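Local coordinates for protein cytochrome P450 (CYP102L1) (Mycobacterium phage Adler, PDB 6N6Q) that is a haem-binding cytochrome P450 encoded by a mycobacteriophage and probably acts as a monooxygenase, at residues I150-E155 against L463-R468; S283-A288 against T455-P460; V59-G64 against W370-L375; G82-K87 against Y194-T199. All blocks are in the same frame, centred on the assembly; numbering follows the deposited sequence.

Overall arrangement
Segment 59-64 opens interaction 3, and 82-87 opens interaction 4 inside it. Segment 150-155 starts interaction 1, then 194-199 closes interaction 4, which nests in interaction 3 and crosses interaction 1. Segment 283-288 begins interaction 2 before 370-375 closes interaction 3, so interaction 3 crosses both 1 and 2. Last come 455-460 and 463-468, on successive strands, leaving interaction 2 nested in interaction 1; these two touch where I152 and P153 meet A288 and P460. Interactions 3 and 4 meet at W370 and P83. Interaction 3 pairs two strands of the five-stranded sheet, interaction 4 joins helix 83-87 to the end region of 183-196, and interactions 1 and 2 join the C-terminal strands to helices 152-169 and 265-296.

Interaction 1 of 4, residues I150-E155 against L463-R468; sequences IDIPAE and LQLRLR
I152 lays its ethyl branch over L465, the two side chains crossing obliquely, with CG1 of I152 3.7 Å from CG of L465 and CD1 of I152 reaching L465 CB. The CB side of the same isoleucine meets L463, whose CD2 lies 4.0 Å from I152 CB. L463 CB also touches the ring of P153 at CD. Further along, I150 and L467 meet at about a right angle and only through their ends: CD1 of I150 is 3.6 Å from CD1 of L467, reached because the isoleucine chain is extended beyond CG1 (chi2 179°).

Three backbone bonds fix the register, and the side chains meet diagonally across it. I150 and L465 form an antiparallel hydrogen-bonded pair, I150 N to L465 O at 2.8 Å and L465 N to I150 O at 3.1 Å. I152 N, in the first turn of the helix, then reaches L463 O at 3.2 Å. D151 and Q464, the non-hydrogen-bonded pair, project from the sheet face not used by I150 and L465, and D151 occupies the N-cap position.

Strand 150-151 is thus an outer strand of a three-stranded antiparallel sheet, joining the start of helix 152-169 to the C-terminal strands 464-469 and 440-444. I150 and L467 pack against W140 of helix 119-145, whereas I152 and L465 rest on L291 of helix 265-296.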
# COMPACT_ATOMS: atom_id res chain seq x y z
N ILE A 150 13.45 7.79 -16.44
CA ILE A 150 12.36 6.87 -16.15
C ILE A 150 11.45 7.50 -15.11
O ILE A 150 11.91 7.92 -14.04
CB ILE A 150 12.90 5.52 -15.65
CG1 ILE A 150 13.63 4.79 -16.78
CG2 ILE A 150 11.78 4.67 -15.08
CD1 ILE A 150 14.21 3.45 -16.37
N ASP A 151 10.15 7.58 -15.43
CA ASP A 151 9.16 7.96 -14.43
C ASP A 151 8.98 6.81 -13.45
O ASP A 151 8.38 5.79 -13.79
CB ASP A 151 7.84 8.33 -15.11
CG ASP A 151 6.83 8.91 -14.14
OD1 ASP A 151 5.72 8.36 -14.03
OD2 ASP A 151 7.16 9.92 -13.47
N ILE A 152 9.52 6.97 -12.24
CA ILE A 152 9.66 5.88 -11.29
C ILE A 152 8.32 5.42 -10.72
O ILE A 152 8.07 4.21 -10.70
CB ILE A 152 10.65 6.26 -10.17
CG1 ILE A 152 12.03 6.57 -10.77
CG2 ILE A 152 10.77 5.14 -9.15
CD1 ILE A 152 12.64 5.40 -11.51
N PRO A 153 7.44 6.31 -10.23
CA PRO A 153 6.18 5.81 -9.66
C PRO A 153 5.32 5.04 -10.65
O PRO A 153 4.72 4.02 -10.28
CB PRO A 153 5.48 7.10 -9.19
CG PRO A 153 6.58 8.06 -8.97
CD PRO A 153 7.57 7.77 -10.05
N ALA A 154 5.25 5.48 -11.91
CA ALA A 154 4.43 4.77 -12.89
C ALA A 154 5.01 3.40 -13.22
O ALA A 154 4.27 2.42 -13.31
CB ALA A 154 4.28 5.61 -14.16
N GLU A 155 6.33 3.32 -13.41
CA GLU A 155 6.95 2.04 -13.71
C GLU A 155 6.79 1.06 -12.56
O GLU A 155 6.43 -0.10 -12.77
CB GLU A 155 8.43 2.24 -14.04
CG GLU A 155 8.68 2.91 -15.38
CD GLU A 155 8.63 1.93 -16.54
OE1 GLU A 155 8.89 0.73 -16.33
OE2 GLU A 155 8.32 2.37 -17.67
N LEU A 463 9.01 12.29 -9.89
CA LEU A 463 10.21 11.54 -9.55
C LEU A 463 10.74 10.84 -10.80
O LEU A 463 10.08 9.95 -11.34
CB LEU A 463 9.94 10.53 -8.44
CG LEU A 463 11.15 9.73 -7.97
CD1 LEU A 463 12.20 10.65 -7.37
CD2 LEU A 463 10.73 8.67 -6.96
N GLN A 464 11.93 11.24 -11.24
CA GLN A 464 12.57 10.66 -12.41
C GLN A 464 13.99 10.25 -12.05
O GLN A 464 14.74 11.05 -11.48
CB GLN A 464 12.59 11.65 -13.59
CG GLN A 464 11.25 11.85 -14.27
CD GLN A 464 11.33 12.82 -15.43
OE1 GLN A 464 12.04 13.83 -15.37
NE2 GLN A 464 10.61 12.52 -16.51
N LEU A 465 14.35 9.02 -12.38
CA LEU A 465 15.70 8.51 -12.19
C LEU A 465 16.25 8.03 -13.53
O LEU A 465 15.51 7.81 -14.49
CB LEU A 465 15.73 7.36 -11.18
CG LEU A 465 15.37 7.67 -9.72
CD1 LEU A 465 15.45 6.41 -8.88
CD2 LEU A 465 16.26 8.76 -9.16
N ARG A 466 17.57 7.89 -13.58
CA ARG A 466 18.25 7.33 -14.73
C ARG A 466 19.22 6.25 -14.26
O ARG A 466 19.80 6.35 -13.18
CB ARG A 466 18.99 8.40 -15.54
CG ARG A 466 19.48 7.93 -16.89
CD ARG A 466 19.64 9.09 -17.85
NE ARG A 466 20.56 10.10 -17.34
CZ ARG A 466 20.79 11.27 -17.94
NH1 ARG A 466 20.16 11.58 -19.06
NH2 ARG A 466 21.65 12.13 -17.40
N LEU A 467 19.37 5.22 -15.08
CA LEU A 467 20.13 4.04 -14.71
C LEU A 467 21.23 3.76 -15.72
O LEU A 467 21.08 4.01 -16.92
CB LEU A 467 19.22 2.81 -14.62
CG LEU A 467 17.85 3.01 -13.98
CD1 LEU A 467 16.91 1.93 -14.46
CD2 LEU A 467 17.96 2.99 -12.47
N ARG A 468 22.35 3.26 -15.21
CA ARG A 468 23.39 2.64 -16.03
C ARG A 468 23.61 1.23 -15.52
O ARG A 468 23.60 0.99 -14.30
CB ARG A 468 24.70 3.43 -15.98
CG ARG A 468 24.58 4.92 -16.23
CD ARG A 468 23.93 5.24 -17.57
NE ARG A 468 24.30 6.58 -18.04
CZ ARG A 468 23.81 7.71 -17.54
NH1 ARG A 468 22.94 7.68 -16.54
NH2 ARG A 468 24.21 8.88 -18.03

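Interaction 2 of 4, residues S283-A288 against T455-P460; sequences SANAIA and TLTLKP. With HEM (protoporphyrin IX containing Fe), chain E.
N285 points from its helix toward K459 and meets segment 455-460 with every side-chain atom in turn. CB sits 3.3 Å from the backbone O of L458. CG comes next, near K459 CG, the two side chains lying at an oblique angle. From there the amide splits its contacts. OD1 faces the aliphatic start of the lysine, 3.2 Å from K459 CG and somewhat farther from K459 CD. ND2 turns to T457 and makes a weak hydrogen bond to OG1, 2.7 Å long but strongly bent, with an angle of 117° at the hydrogen. The threonine hydroxyl can meet it because OG1 lies between its own backbone N and carbonyl carbon (chi1 62°).

The helix is 265-296, the long central helix of the P450 fold, which runs past the haem; 458-461 pairs with 451-454 in a small antiparallel hairpin. Strand 458-460 crosses the helical segment at 42°, with the axes 7.7 Å apart at their closest. One turn on from N285, A288 CB packs on the ring of P460, 4.1 Å from CG. K459 bends at its last two torsions and folds back, bringing NZ 2.9 Å from P460 O, above the carbonyl plane.

At the other end of the helical segment S283 belongs to the haem pocket: its OG lies 3.6 Å from CAB of the porphyrin and is hydrogen-bonded to G279 O and to E428. T455 OG1 is hydrogen-bonded to E281 of the same long helix, which ties the hairpin turn to it.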
# COMPACT_ATOMS: atom_id res chain seq x y z
N SER A 283 2.59 -0.56 -2.38
CA SER A 283 3.92 -1.13 -2.56
C SER A 283 4.73 -0.37 -3.59
O SER A 283 5.94 -0.19 -3.44
CB SER A 283 3.81 -2.60 -2.95
OG SER A 283 3.06 -3.33 -1.99
N ALA A 284 4.07 0.11 -4.66
CA ALA A 284 4.79 0.80 -5.72
C ALA A 284 5.35 2.13 -5.25
O ALA A 284 6.48 2.49 -5.58
CB ALA A 284 3.87 1.00 -6.92
N ASN A 285 4.56 2.89 -4.48
CA ASN A 285 5.03 4.19 -4.01
C ASN A 285 6.09 4.04 -2.92
O ASN A 285 6.98 4.88 -2.81
CB ASN A 285 3.85 5.02 -3.52
CG ASN A 285 2.86 5.33 -4.62
OD1 ASN A 285 3.20 5.29 -5.80
ND2 ASN A 285 1.63 5.62 -4.24
N ALA A 286 6.00 2.99 -2.10
CA ALA A 286 7.05 2.73 -1.12
C ALA A 286 8.38 2.43 -1.81
O ALA A 286 9.43 2.92 -1.39
CB ALA A 286 6.65 1.57 -0.21
N ILE A 287 8.34 1.62 -2.88
CA ILE A 287 9.55 1.36 -3.66
C ILE A 287 10.07 2.65 -4.28
O ILE A 287 11.28 2.91 -4.29
CB ILE A 287 9.27 0.29 -4.73
CG1 ILE A 287 8.98 -1.06 -4.08
CG2 ILE A 287 10.43 0.18 -5.70
CD1 ILE A 287 8.40 -2.08 -5.03
N ALA A 288 9.17 3.49 -4.80
CA ALA A 288 9.59 4.74 -5.41
C ALA A 288 10.24 5.66 -4.39
O ALA A 288 11.21 6.36 -4.70
CB ALA A 288 8.39 5.43 -6.06
N THR A 455 -2.94 10.93 -3.20
CA THR A 455 -4.08 10.30 -3.86
C THR A 455 -4.76 9.38 -2.85
O THR A 455 -5.07 9.84 -1.75
CB THR A 455 -3.61 9.61 -5.13
OG1 THR A 455 -2.82 8.46 -4.78
CG2 THR A 455 -2.77 10.56 -5.97
N LEU A 456 -5.00 8.10 -3.16
CA LEU A 456 -5.33 7.15 -2.12
C LEU A 456 -4.14 6.87 -1.22
O LEU A 456 -4.32 6.44 -0.07
CB LEU A 456 -5.84 5.84 -2.73
CG LEU A 456 -7.09 5.96 -3.61
CD1 LEU A 456 -7.50 4.60 -4.15
CD2 LEU A 456 -8.23 6.61 -2.84
N THR A 457 -2.93 7.11 -1.71
CA THR A 457 -1.69 6.91 -0.97
C THR A 457 -0.78 8.11 -1.17
O THR A 457 -1.03 8.99 -1.99
CB THR A 457 -0.97 5.63 -1.41
OG1 THR A 457 -0.61 5.74 -2.80
CG2 THR A 457 -1.85 4.41 -1.21
N LEU A 458 0.30 8.13 -0.39
CA LEU A 458 1.36 9.12 -0.59
C LEU A 458 2.27 8.67 -1.73
O LEU A 458 2.66 7.50 -1.78
CB LEU A 458 2.16 9.32 0.70
CG LEU A 458 1.75 10.48 1.60
CD1 LEU A 458 0.25 10.50 1.82
CD2 LEU A 458 2.49 10.40 2.93
N LYS A 459 2.59 9.59 -2.63
CA LYS A 459 3.37 9.26 -3.81
C LYS A 459 4.37 10.37 -4.11
O LYS A 459 4.03 11.56 -3.98
CB LYS A 459 2.46 9.05 -5.03
CG LYS A 459 3.15 8.46 -6.23
CD LYS A 459 2.23 8.41 -7.44
CE LYS A 459 1.99 9.80 -7.99
NZ LYS A 459 3.27 10.46 -8.38
N PRO A 460 5.59 10.02 -4.49
CA PRO A 460 6.55 11.04 -4.96
C PRO A 460 6.13 11.56 -6.33
O PRO A 460 5.96 10.79 -7.27
CB PRO A 460 7.88 10.29 -5.03
CG PRO A 460 7.67 9.04 -4.22
CD PRO A 460 6.22 8.70 -4.38
CHA HEM E . -4.99 -3.16 5.05
CHB HEM E . -0.93 -0.58 4.36
CHC HEM E . 0.45 -3.70 0.88
CHD HEM E . -3.93 -5.80 1.09
C1A HEM E . -4.01 -2.20 5.20
C2A HEM E . -3.98 -1.13 6.18
C3A HEM E . -2.86 -0.42 5.98
C4A HEM E . -2.14 -1.01 4.88
CMA HEM E . -2.43 0.81 6.80
CAA HEM E . -5.04 -0.84 7.26
CBA HEM E . -6.13 0.04 6.65
CGA HEM E . -7.10 0.50 7.70
O1A HEM E . -6.85 0.25 8.91
O2A HEM E . -8.12 1.13 7.33
C1B HEM E . -0.18 -1.23 3.40
C2B HEM E . 1.18 -0.90 3.02
C3B HEM E . 1.57 -1.76 2.05
C4B HEM E . 0.46 -2.66 1.80
CMB HEM E . 1.98 0.26 3.65
CAB HEM E . 2.91 -1.86 1.29
CBB HEM E . 3.96 -1.04 1.45
C1C HEM E . -0.60 -4.56 0.64
C2C HEM E . -0.59 -5.70 -0.26
C3C HEM E . -1.79 -6.29 -0.21
C4C HEM E . -2.62 -5.55 0.73
CMC HEM E . 0.59 -6.16 -1.14
CAC HEM E . -2.15 -7.54 -1.05
CBC HEM E . -3.34 -8.14 -0.98
C1D HEM E . -4.60 -5.28 2.19
C2D HEM E . -5.93 -5.65 2.64
C3D HEM E . -6.22 -4.93 3.72
C4D HEM E . -5.09 -4.07 4.01
CMD HEM E . -6.85 -6.70 1.97
CAD HEM E . -7.53 -5.00 4.54
CBD HEM E . -7.46 -6.14 5.55
CGD HEM E . -8.70 -6.14 6.41
O1D HEM E . -9.11 -7.25 6.87
O2D HEM E . -9.29 -5.05 6.64
NA HEM E . -2.87 -2.09 4.42
NB HEM E . -0.58 -2.31 2.64
NC HEM E . -1.85 -4.51 1.23
ND HEM E . -4.12 -4.31 3.05
FE HEM E . -2.41 -3.22 2.73

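Interaction 3 of 4, residues V59-G64 against W370-L375; sequences VVVVDG and WVFVNL
The F372 ring has V61 at its edge, near the ring plane, with CG1 of the valine 4.3 Å from CD2. F349 on the adjoining strand 347-352 meets the same ring with planes at about 50°. At the base of the phenylalanine, V59 CG2 presses on CB at 3.5 Å, and this methyl also approaches the indole of W370 obliquely, 4.1 Å from CZ3. Beyond F372, the CB of N374 packs against V61 CG1 on the same flank; the amide itself turns to other partners, OD1 capping A377 N and ND2 bonding weakly to T40.

V60, V62, V371 and V373 project from the other face of the sheet. V371 sits between V60 and V62 of strand 58-62, its CG1 3.7 Å from V60 CG1 and its CB 4.0 Å from V62 CG2. Backbone bonds alternate from strand to strand: F372 N to V60 O (2.8 Å), V62 N to F372 O (2.8 Å) and N374 N to V62 O (2.9 Å).

This is the parallel pair at the heart of an otherwise antiparallel five-stranded sheet, the main beta sheet of the P450 fold, with each strand handing over to a helix, 65-71 and 375-379.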
# COMPACT_ATOMS: atom_id res chain seq x y z
N VAL A 59 -12.78 16.03 11.20
CA VAL A 59 -12.24 14.79 11.73
C VAL A 59 -11.44 15.09 12.99
O VAL A 59 -10.72 16.09 13.07
CB VAL A 59 -11.37 14.05 10.68
CG1 VAL A 59 -10.24 14.95 10.19
CG2 VAL A 59 -10.83 12.76 11.25
N VAL A 60 -11.58 14.22 13.99
CA VAL A 60 -10.72 14.25 15.17
C VAL A 60 -9.41 13.57 14.79
O VAL A 60 -9.37 12.35 14.58
CB VAL A 60 -11.38 13.57 16.37
CG1 VAL A 60 -10.43 13.58 17.56
CG2 VAL A 60 -12.69 14.26 16.71
N VAL A 61 -8.33 14.34 14.69
CA VAL A 61 -7.02 13.84 14.30
C VAL A 61 -6.22 13.54 15.55
O VAL A 61 -6.12 14.38 16.45
CB VAL A 61 -6.28 14.85 13.40
CG1 VAL A 61 -4.92 14.30 13.00
CG2 VAL A 61 -7.12 15.18 12.18
N VAL A 62 -5.65 12.34 15.62
CA VAL A 62 -4.80 11.91 16.72
C VAL A 62 -3.41 11.68 16.17
O VAL A 62 -3.23 10.85 15.26
CB VAL A 62 -5.34 10.65 17.41
CG1 VAL A 62 -4.59 10.39 18.71
CG2 VAL A 62 -6.83 10.78 17.68
N ASP A 63 -2.42 12.41 16.70
CA ASP A 63 -1.04 12.26 16.26
C ASP A 63 -0.05 12.18 17.42
O ASP A 63 1.16 12.32 17.20
CB ASP A 63 -0.64 13.40 15.32
CG ASP A 63 -0.77 14.77 15.96
OD1 ASP A 63 -1.37 14.86 17.05
OD2 ASP A 63 -0.27 15.76 15.38
N GLY A 64 -0.53 11.96 18.65
CA GLY A 64 0.33 11.86 19.80
C GLY A 64 0.61 10.42 20.17
O GLY A 64 -0.26 9.55 20.08
N TRP A 370 -15.68 8.19 15.67
CA TRP A 370 -14.50 7.82 14.90
C TRP A 370 -13.47 8.93 14.90
O TRP A 370 -13.80 10.12 14.93
CB TRP A 370 -14.87 7.43 13.46
CG TRP A 370 -15.79 8.40 12.77
CD1 TRP A 370 -17.14 8.51 12.93
CD2 TRP A 370 -15.42 9.37 11.78
NE1 TRP A 370 -17.63 9.50 12.12
CE2 TRP A 370 -16.60 10.04 11.40
CE3 TRP A 370 -14.21 9.74 11.19
CZ2 TRP A 370 -16.61 11.07 10.46
CZ3 TRP A 370 -14.22 10.76 10.25
CH2 TRP A 370 -15.41 11.41 9.89
N VAL A 371 -12.20 8.52 14.88
CA VAL A 371 -11.06 9.42 14.83
C VAL A 371 -10.11 8.95 13.73
O VAL A 371 -10.26 7.85 13.18
CB VAL A 371 -10.31 9.51 16.17
CG1 VAL A 371 -11.24 9.99 17.28
CG2 VAL A 371 -9.70 8.15 16.53
N PHE A 372 -9.13 9.79 13.42
CA PHE A 372 -8.12 9.49 12.41
C PHE A 372 -6.75 9.46 13.09
O PHE A 372 -6.36 10.44 13.74
CB PHE A 372 -8.14 10.53 11.29
CG PHE A 372 -7.07 10.34 10.25
CD1 PHE A 372 -7.17 9.33 9.31
CD2 PHE A 372 -5.97 11.19 10.20
CE1 PHE A 372 -6.18 9.16 8.35
CE2 PHE A 372 -4.99 11.02 9.24
CZ PHE A 372 -5.10 10.00 8.32
N VAL A 373 -6.04 8.35 12.93
CA VAL A 373 -4.67 8.23 13.41
C VAL A 373 -3.76 8.71 12.29
O VAL A 373 -3.69 8.10 11.22
CB VAL A 373 -4.34 6.79 13.81
CG1 VAL A 373 -2.86 6.65 14.13
CG2 VAL A 373 -5.19 6.36 15.01
N ASN A 374 -3.07 9.83 12.53
CA ASN A 374 -2.17 10.42 11.54
C ASN A 374 -0.80 9.75 11.68
O ASN A 374 0.01 10.15 12.52
CB ASN A 374 -2.08 11.93 11.72
CG ASN A 374 -1.37 12.62 10.57
OD1 ASN A 374 -0.55 12.02 9.88
ND2 ASN A 374 -1.67 13.90 10.37
N LEU A 375 -0.55 8.73 10.86
CA LEU A 375 0.73 8.02 10.94
C LEU A 375 1.88 8.90 10.47
O LEU A 375 2.97 8.85 11.05
CB LEU A 375 0.67 6.74 10.10
CG LEU A 375 -0.16 5.58 10.64
CD1 LEU A 375 -0.31 4.51 9.58
CD2 LEU A 375 0.48 5.01 11.90

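Interaction 4 of 4, residues G82-K87 against Y194-T199; sequences GPTLHK and YANRRT
K87 NZ donates to the backbone O of N196 at 2.7 Å, approaching from well above the carbonyl plane rather than along a lone pair. The lysine bends at each torsion beyond chi1, and the chain curls over so that NZ comes down on the N196 carbonyl. CE of K87 touches the N196 amide, with ND2 4.0 Å away, while T84, one turn earlier, lies side by side with N196 and points the same way. A195 CB rests 3.3 Å from K87 O. The short helix 83-87, whose L85 touches the haem, is thereby joined at the surface to the C-terminal region of 183-196.

Across the lysine at about a right angle comes R198, with NZ over one face of its guanidinium, 3.1 Å from NH1; both are donors, so no bond links them.

Farther out, a salt bridge to D56 holds R198 NH1. The turn following N196 is braced by R197, which folds back on Y194: NE donates to Y194 O at 3.0 Å, the guanidinium lies nearly parallel to the ring, over one face, and NH2 forms a salt bridge with E206.

Two cationic groups thus share one spot. The N196 carbonyl and D56 probably offset their repulsion, and the close approach could lower the proton affinity of K87 somewhat.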
# COMPACT_ATOMS: atom_id res chain seq x y z
N GLY A 82 -13.48 4.66 7.01
CA GLY A 82 -13.42 6.09 6.89
C GLY A 82 -14.14 6.59 5.65
O GLY A 82 -14.66 5.81 4.84
N PRO A 83 -14.19 7.92 5.51
CA PRO A 83 -14.92 8.50 4.36
C PRO A 83 -14.45 7.99 3.01
O PRO A 83 -15.26 7.50 2.22
CB PRO A 83 -14.66 10.01 4.53
CG PRO A 83 -14.41 10.19 5.99
CD PRO A 83 -13.68 8.95 6.42
N THR A 84 -13.14 8.07 2.73
CA THR A 84 -12.64 7.61 1.44
C THR A 84 -12.85 6.11 1.26
O THR A 84 -13.18 5.66 0.16
CB THR A 84 -11.16 7.97 1.30
OG1 THR A 84 -10.45 7.55 2.47
CG2 THR A 84 -10.99 9.47 1.11
N LEU A 85 -12.66 5.33 2.32
CA LEU A 85 -12.94 3.90 2.24
C LEU A 85 -14.40 3.65 1.90
O LEU A 85 -14.72 2.74 1.13
CB LEU A 85 -12.58 3.21 3.56
CG LEU A 85 -11.12 2.79 3.73
CD1 LEU A 85 -10.96 1.92 4.96
CD2 LEU A 85 -10.63 2.06 2.49
N HIS A 86 -15.30 4.46 2.46
CA HIS A 86 -16.72 4.33 2.12
C HIS A 86 -16.95 4.65 0.65
O HIS A 86 -17.81 4.04 0.00
CB HIS A 86 -17.56 5.25 3.00
CG HIS A 86 -19.02 5.23 2.67
ND1 HIS A 86 -19.89 4.28 3.16
CD2 HIS A 86 -19.76 6.05 1.88
CE1 HIS A 86 -21.10 4.52 2.69
NE2 HIS A 86 -21.05 5.59 1.91
N LYS A 87 -16.20 5.60 0.10
CA LYS A 87 -16.36 5.96 -1.30
C LYS A 87 -15.77 4.90 -2.22
O LYS A 87 -16.20 4.76 -3.37
CB LYS A 87 -15.74 7.33 -1.57
CG LYS A 87 -16.42 8.45 -0.81
CD LYS A 87 -15.42 9.49 -0.31
CE LYS A 87 -14.81 10.27 -1.45
NZ LYS A 87 -15.83 11.04 -2.20
N TYR A 194 -13.92 8.25 -10.35
CA TYR A 194 -15.35 8.47 -10.24
C TYR A 194 -15.87 8.20 -8.84
O TYR A 194 -16.92 8.73 -8.46
CB TYR A 194 -16.09 7.60 -11.26
CG TYR A 194 -17.57 7.90 -11.40
CD1 TYR A 194 -18.01 8.93 -12.21
CD2 TYR A 194 -18.51 7.13 -10.73
CE1 TYR A 194 -19.36 9.20 -12.34
CE2 TYR A 194 -19.86 7.39 -10.85
CZ TYR A 194 -20.28 8.43 -11.66
OH TYR A 194 -21.62 8.70 -11.79
N ALA A 195 -15.16 7.38 -8.05
CA ALA A 195 -15.61 7.07 -6.70
C ALA A 195 -15.27 8.18 -5.72
O ALA A 195 -16.07 8.50 -4.84
CB ALA A 195 -15.00 5.74 -6.25
N ASN A 196 -14.09 8.78 -5.86
CA ASN A 196 -13.65 9.81 -4.92
C ASN A 196 -14.39 11.13 -5.12
O ASN A 196 -14.32 11.99 -4.24
CB ASN A 196 -12.14 10.03 -5.04
CG ASN A 196 -11.59 10.92 -3.95
OD1 ASN A 196 -11.59 12.15 -4.07
ND2 ASN A 196 -11.10 10.31 -2.88
N ARG A 197 -15.09 11.29 -6.24
CA ARG A 197 -15.85 12.50 -6.54
C ARG A 197 -16.63 12.98 -5.33
O ARG A 197 -17.43 12.24 -4.75
CB ARG A 197 -16.82 12.25 -7.69
CG ARG A 197 -16.20 12.03 -9.06
CD ARG A 197 -17.32 11.90 -10.06
NE ARG A 197 -18.42 11.12 -9.48
CZ ARG A 197 -19.70 11.33 -9.74
NH1 ARG A 197 -20.07 12.29 -10.57
NH2 ARG A 197 -20.62 10.57 -9.16
N ARG A 198 -16.40 14.23 -4.94
CA ARG A 198 -17.06 14.76 -3.76
C ARG A 198 -18.50 15.15 -4.09
O ARG A 198 -18.85 15.44 -5.24
CB ARG A 198 -16.30 15.95 -3.19
CG ARG A 198 -16.58 16.23 -1.72
CD ARG A 198 -16.57 14.95 -0.88
NE ARG A 198 -17.89 14.33 -0.81
CZ ARG A 198 -18.14 13.14 -0.28
NH1 ARG A 198 -17.15 12.42 0.25
NH2 ARG A 198 -19.37 12.66 -0.28
N THR A 199 -19.34 15.16 -3.05
CA THR A 199 -20.78 15.39 -3.21
C THR A 199 -21.09 16.68 -3.95
O THR A 199 -22.13 16.79 -4.60
CB THR A 199 -21.46 15.40 -1.84
OG1 THR A 199 -22.83 15.80 -1.99
CG2 THR A 199 -20.75 16.35 -0.89